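Quinoline 2-oxidoreductase large subunit (Pseudomonas putida, PDB 1T3Q) carries the molybdenum–pterin cytosine dinucleotide site of a xanthine dehydrogenase family hydroxylase that probably oxidises quinoline at carbon 2. Local coordinates at residues Ser197-Gln209 and Pro278-Ala292. Residues are numbered along the deposited sequence; the frame is centred on the assembly and turned at random.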
loop_
_atom_site.group_PDB
_atom_site.type_symbol
_atom_site.label_atom_id
_atom_site.label_comp_id
_atom_site.label_asym_id
_atom_site.label_seq_id
_atom_site.Cartn_x
_atom_site.Cartn_y
_atom_site.Cartn_z
ATOM N N SER B 197 1.007 7.652 33.155
ATOM C CA SER B 197 0.674 7.260 31.796
ATOM C C SER B 197 1.973 7.210 31.004
ATOM O O SER B 197 2.874 8.011 31.253
ATOM C CB SER B 197 -0.262 8.292 31.149
ATOM O OG SER B 197 -0.436 8.006 29.771
ATOM N N ALA B 198 2.073 6.272 30.067
ATOM C CA ALA B 198 3.268 6.167 29.230
ATOM C C ALA B 198 3.376 7.495 28.482
ATOM O O ALA B 198 4.466 7.940 28.111
ATOM C CB ALA B 198 3.122 5.013 28.242
ATOM N N CYS B 199 2.219 8.113 28.260
ATOM C CA CYS B 199 2.129 9.401 27.580
ATOM C C CYS B 199 3.067 9.560 26.372
ATOM O O CYS B 199 3.912 10.460 26.335
ATOM C CB CYS B 199 2.377 10.528 28.600
ATOM S SG CYS B 199 1.873 12.187 28.053
ATOM N N PRO B 200 2.945 8.675 25.371
ATOM C CA PRO B 200 3.809 8.798 24.193
ATOM C C PRO B 200 3.342 10.047 23.440
ATOM O O PRO B 200 2.171 10.402 23.531
ATOM C CB PRO B 200 3.519 7.512 23.424
ATOM C CG PRO B 200 2.070 7.258 23.751
ATOM C CD PRO B 200 2.034 7.525 25.240
ATOM N N MET B 201 4.232 10.723 22.712
ATOM C CA MET B 201 3.803 11.926 21.995
ATOM C C MET B 201 2.750 11.607 20.934
ATOM O O MET B 201 1.893 12.442 20.635
ATOM C CB MET B 201 5.002 12.664 21.382
ATOM C CG MET B 201 5.817 13.435 22.416
ATOM S SD MET B 201 4.837 14.658 23.363
ATOM C CE MET B 201 4.352 13.659 24.792
ATOM N N GLU B 202 2.819 10.410 20.356
ATOM C CA GLU B 202 1.810 9.987 19.386
ATOM C C GLU B 202 0.833 9.110 20.168
ATOM O O GLU B 202 1.245 8.151 20.820
ATOM C CB GLU B 202 2.413 9.143 18.265
ATOM C CG GLU B 202 1.347 8.531 17.359
ATOM C CD GLU B 202 1.855 7.348 16.563
ATOM O OE1 GLU B 202 2.438 6.424 17.171
ATOM O OE2 GLU B 202 1.665 7.332 15.332
ATOM N N THR B 203 -0.453 9.433 20.110
ATOM C CA THR B 203 -1.448 8.644 20.830
ATOM C C THR B 203 -1.700 7.342 20.076
ATOM O O THR B 203 -1.084 7.082 19.041
ATOM C CB THR B 203 -2.778 9.408 20.946
ATOM O OG1 THR B 203 -3.247 9.741 19.634
ATOM C CG2 THR B 203 -2.594 10.682 21.764
ATOM N N ARG B 204 -2.620 6.528 20.582
ATOM C CA ARG B 204 -2.930 5.268 19.921
ATOM C C ARG B 204 -3.782 5.499 18.684
ATOM O O ARG B 204 -4.492 6.501 18.573
ATOM C CB ARG B 204 -3.669 4.327 20.874
ATOM C CG ARG B 204 -2.883 3.972 22.131
ATOM C CD ARG B 204 -3.767 3.190 23.091
ATOM N NE ARG B 204 -4.984 3.926 23.417
ATOM C CZ ARG B 204 -6.038 3.387 24.020
ATOM N NH1 ARG B 204 -7.110 4.128 24.278
ATOM N NH2 ARG B 204 -6.025 2.104 24.360
ATOM N N GLY B 205 -3.709 4.558 17.754
ATOM C CA GLY B 205 -4.481 4.677 16.537
ATOM C C GLY B 205 -4.452 3.399 15.734
ATOM O O GLY B 205 -3.548 2.581 15.880
ATOM N N ALA B 206 -5.458 3.223 14.890
ATOM C CA ALA B 206 -5.544 2.049 14.044
ATOM C C ALA B 206 -6.522 2.318 12.907
ATOM O O ALA B 206 -7.445 3.120 13.046
ATOM C CB ALA B 206 -5.994 0.840 14.864
ATOM N N VAL B 207 -6.300 1.653 11.778
ATOM C CA VAL B 207 -7.154 1.794 10.609
ATOM C C VAL B 207 -7.377 0.396 10.054
ATOM O O VAL B 207 -6.419 -0.334 9.795
ATOM C CB VAL B 207 -6.487 2.661 9.506
ATOM C CG1 VAL B 207 -7.423 2.801 8.314
ATOM C CG2 VAL B 207 -6.139 4.033 10.062
ATOM N N ALA B 208 -8.639 0.018 9.887
ATOM C CA ALA B 208 -8.964 -1.298 9.360
ATOM C C ALA B 208 -9.584 -1.196 7.973
ATOM O O ALA B 208 -10.338 -0.272 7.683
ATOM C CB ALA B 208 -9.926 -2.020 10.307
ATOM N N GLN B 209 -9.250 -2.151 7.119
ATOM C CA GLN B 209 -9.796 -2.190 5.779
ATOM C C GLN B 209 -10.232 -3.617 5.494
ATOM O O GLN B 209 -9.397 -4.510 5.308
ATOM C CB GLN B 209 -8.755 -1.754 4.745
ATOM C CG GLN B 209 -9.294 -1.720 3.316
ATOM C CD GLN B 209 -8.264 -1.224 2.319
ATOM O OE1 GLN B 209 -8.508 -0.270 1.579
ATOM N NE2 GLN B 209 -7.106 -1.870 2.297
ATOM N N PRO B 278 -12.987 1.551 4.747
ATOM C CA PRO B 278 -11.959 1.666 5.785
ATOM C C PRO B 278 -12.474 2.495 6.957
ATOM O O PRO B 278 -13.247 3.438 6.773
ATOM C CB PRO B 278 -10.800 2.361 5.059
ATOM C CG PRO B 278 -11.008 1.998 3.637
ATOM C CD PRO B 278 -12.507 2.121 3.478
ATOM N N VAL B 279 -12.053 2.134 8.162
ATOM C CA VAL B 279 -12.461 2.861 9.359
ATOM C C VAL B 279 -11.222 3.253 10.145
ATOM O O VAL B 279 -10.438 2.398 10.570
ATOM C CB VAL B 279 -13.384 2.013 10.251
ATOM C CG1 VAL B 279 -13.741 2.790 11.510
ATOM C CG2 VAL B 279 -14.639 1.631 9.477
ATOM N N ARG B 280 -11.066 4.557 10.336
ATOM C CA ARG B 280 -9.922 5.131 11.023
ATOM C C ARG B 280 -10.208 5.575 12.451
ATOM O O ARG B 280 -11.175 6.299 12.710
ATOM C CB ARG B 280 -9.419 6.326 10.203
ATOM C CG ARG B 280 -8.296 7.171 10.808
ATOM C CD ARG B 280 -7.979 8.268 9.798
ATOM N NE ARG B 280 -6.786 9.063 10.067
ATOM C CZ ARG B 280 -6.763 10.157 10.818
ATOM N NH1 ARG B 280 -5.628 10.816 10.987
ATOM N NH2 ARG B 280 -7.871 10.591 11.405
ATOM N N TRP B 281 -9.355 5.127 13.369
ATOM C CA TRP B 281 -9.444 5.495 14.776
ATOM C C TRP B 281 -8.127 6.130 15.210
ATOM O O TRP B 281 -7.113 5.444 15.318
ATOM C CB TRP B 281 -9.698 4.268 15.659
ATOM C CG TRP B 281 -9.402 4.505 17.126
ATOM C CD1 TRP B 281 -10.006 5.411 17.951
ATOM C CD2 TRP B 281 -8.426 3.822 17.931
ATOM N NE1 TRP B 281 -9.470 5.338 19.216
ATOM C CE2 TRP B 281 -8.498 4.371 19.233
ATOM C CE3 TRP B 281 -7.501 2.799 17.679
ATOM C CZ2 TRP B 281 -7.681 3.931 20.283
ATOM C CZ3 TRP B 281 -6.687 2.357 18.722
ATOM C CH2 TRP B 281 -6.784 2.926 20.010
ATOM N N ILE B 282 -8.147 7.440 15.437
ATOM C CA ILE B 282 -6.972 8.164 15.910
ATOM C C ILE B 282 -7.476 8.908 17.140
ATOM O O ILE B 282 -8.228 9.878 17.028
ATOM C CB ILE B 282 -6.459 9.184 14.862
ATOM C CG1 ILE B 282 -6.040 8.460 13.580
ATOM C CG2 ILE B 282 -5.295 9.978 15.444
ATOM C CD1 ILE B 282 -4.857 7.509 13.753
ATOM N N GLU B 283 -7.074 8.447 18.319
ATOM C CA GLU B 283 -7.542 9.057 19.559
ATOM C C GLU B 283 -6.841 10.363 19.889
ATOM O O GLU B 283 -5.711 10.601 19.446
ATOM C CB GLU B 283 -7.367 8.081 20.721
ATOM C CG GLU B 283 -5.994 8.120 21.371
ATOM C CD GLU B 283 -5.822 7.061 22.441
ATOM O OE1 GLU B 283 -6.836 6.646 23.046
ATOM O OE2 GLU B 283 -4.665 6.658 22.691
ATOM N N ASP B 284 -7.514 11.214 20.658
ATOM C CA ASP B 284 -6.917 12.482 21.064
ATOM C C ASP B 284 -6.231 12.304 22.416
ATOM O O ASP B 284 -6.322 11.238 23.026
ATOM C CB ASP B 284 -7.967 13.602 21.101
ATOM C CG ASP B 284 -9.095 13.342 22.088
ATOM O OD1 ASP B 284 -10.243 13.711 21.761
ATOM O OD2 ASP B 284 -8.848 12.798 23.184
ATOM N N ARG B 285 -5.543 13.338 22.888
ATOM C CA ARG B 285 -4.819 13.247 24.148
ATOM C C ARG B 285 -5.679 12.886 25.363
ATOM O O ARG B 285 -5.238 12.141 26.236
ATOM C CB ARG B 285 -4.064 14.553 24.413
ATOM C CG ARG B 285 -3.187 14.525 25.662
ATOM C CD ARG B 285 -2.174 13.382 25.636
ATOM N NE ARG B 285 -1.333 13.399 24.440
ATOM C CZ ARG B 285 -0.404 12.486 24.168
ATOM N NH1 ARG B 285 -0.197 11.475 25.009
ATOM N NH2 ARG B 285 0.323 12.582 23.061
ATOM N N GLN B 286 -6.900 13.405 25.421
ATOM C CA GLN B 286 -7.784 13.102 26.543
ATOM C C GLN B 286 -8.150 11.624 26.572
ATOM O O GLN B 286 -8.185 11.011 27.638
ATOM C CB GLN B 286 -9.049 13.960 26.469
ATOM C CG GLN B 286 -8.802 15.400 26.878
ATOM C CD GLN B 286 -7.717 16.051 26.041
ATOM O OE1 GLN B 286 -7.892 16.244 24.842
ATOM N NE2 GLN B 286 -6.585 16.381 26.668
ATOM N N GLU B 287 -8.413 11.054 25.401
ATOM C CA GLU B 287 -8.763 9.641 25.319
ATOM C C GLU B 287 -7.578 8.772 25.732
ATOM O O GLU B 287 -7.763 7.678 26.278
ATOM C CB GLU B 287 -9.199 9.285 23.900
ATOM C CG GLU B 287 -10.372 10.112 23.398
ATOM C CD GLU B 287 -10.767 9.738 21.994
ATOM O OE1 GLU B 287 -11.757 8.992 21.836
ATOM O OE2 GLU B 287 -10.083 10.181 21.043
ATOM N N ASN B 288 -6.358 9.247 25.478
ATOM C CA ASN B 288 -5.188 8.463 25.869
ATOM C C ASN B 288 -5.129 8.383 27.392
ATOM O O ASN B 288 -4.756 7.353 27.952
ATOM C CB ASN B 288 -3.896 9.079 25.331
ATOM C CG ASN B 288 -2.727 8.114 25.401
ATOM O OD1 ASN B 288 -2.588 7.212 24.559
ATOM N ND2 ASN B 288 -1.892 8.282 26.410
ATOM N N PHE B 289 -5.495 9.465 28.070
ATOM C CA PHE B 289 -5.500 9.456 29.528
ATOM C C PHE B 289 -6.705 8.674 30.054
ATOM O O PHE B 289 -6.593 7.929 31.020
ATOM C CB PHE B 289 -5.539 10.880 30.090
ATOM C CG PHE B 289 -4.205 11.579 30.069
ATOM C CD1 PHE B 289 -4.021 12.728 29.310
ATOM C CD2 PHE B 289 -3.129 11.071 30.791
ATOM C CE1 PHE B 289 -2.779 13.363 29.265
ATOM C CE2 PHE B 289 -1.880 11.696 30.756
ATOM C CZ PHE B 289 -1.705 12.844 29.990
ATOM N N LEU B 290 -7.847 8.835 29.396
ATOM C CA LEU B 290 -9.085 8.170 29.806
ATOM C C LEU B 290 -9.221 6.679 29.524
ATOM O O LEU B 290 -9.606 5.910 30.410
ATOM C CB LEU B 290 -10.289 8.865 29.165
ATOM C CG LEU B 290 -10.787 10.186 29.745
ATOM C CD1 LEU B 290 -11.742 10.842 28.757
ATOM C CD2 LEU B 290 -11.468 9.934 31.082
ATOM N N GLY B 291 -8.924 6.277 28.292
ATOM C CA GLY B 291 -9.114 4.888 27.914
ATOM C C GLY B 291 -7.975 3.986 27.495
ATOM O O GLY B 291 -8.228 2.938 26.906
ATOM N N ALA B 292 -6.732 4.371 27.758
ATOM C CA ALA B 292 -5.618 3.499 27.412
ATOM C C ALA B 292 -5.412 2.709 28.701
ATOM O O ALA B 292 -6.359 2.125 29.228
ATOM C CB ALA B 292 -4.382 4.316 27.070
HETATM O O HOH W 1 -2.793 6.601 29.753
HETATM O O HOH W 2 -8.604 1.245 24.893
#
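Arg204 and Glu283 meet side-on where two antiparallel strands give way to loop and helix: NE donates to OE2 at 2.8 Å and NH1 to OE1. A bend at chi3 (-56°) turns the guanidinium back to the carboxylate, whose plane lies 34° from its own. OE2 also accepts from Arg204 N and so has two donors, while OE1 has NH1, all within a buried salt bridge. Trp281 CH2 covers one guanidinium face and Ala292 CA the opposite one, 3.2 Å above the plane; the flat cation suits this slot. With an alanine in place of Arg204, the buried Glu283 carboxylate would probably lose its countercharge, and a gap would be likely to open between Trp281 and Ala292.

The tight strand part pairs Ala206 with Trp281 and Ala208 with Val279 through reciprocal backbone bonds, within a mixed seven-strand sheet where strand 205-211 lies between 279-282 and 216-221. Gly205 lies over the indole face, its CA 4.2 Å from the six-membered ring's centroid in an off-centre CH-pi contact; a CB there would clash with Ile282 CD1. Looser is the far end of the contact, where partly exposed Gln209 runs alongside the buried ring of Pro278, their CG atoms 4.1 Å apart.

On the helix, Arg285 reaches Pro200 O end-on with NH1 and NH2, at 3.0 and 2.9 Å, while Thr203 CG2 sits over the centre of its guanidinium. NH2 also bonds Gly47 O of the small subunit, and neighbouring Met201 touches the Fe2/S2 cluster. Thus arginine's several donors tie the loop beside the cluster both to this helix and to the small subunit, its positive charge probably being eased by the carbonyl oxygens it faces.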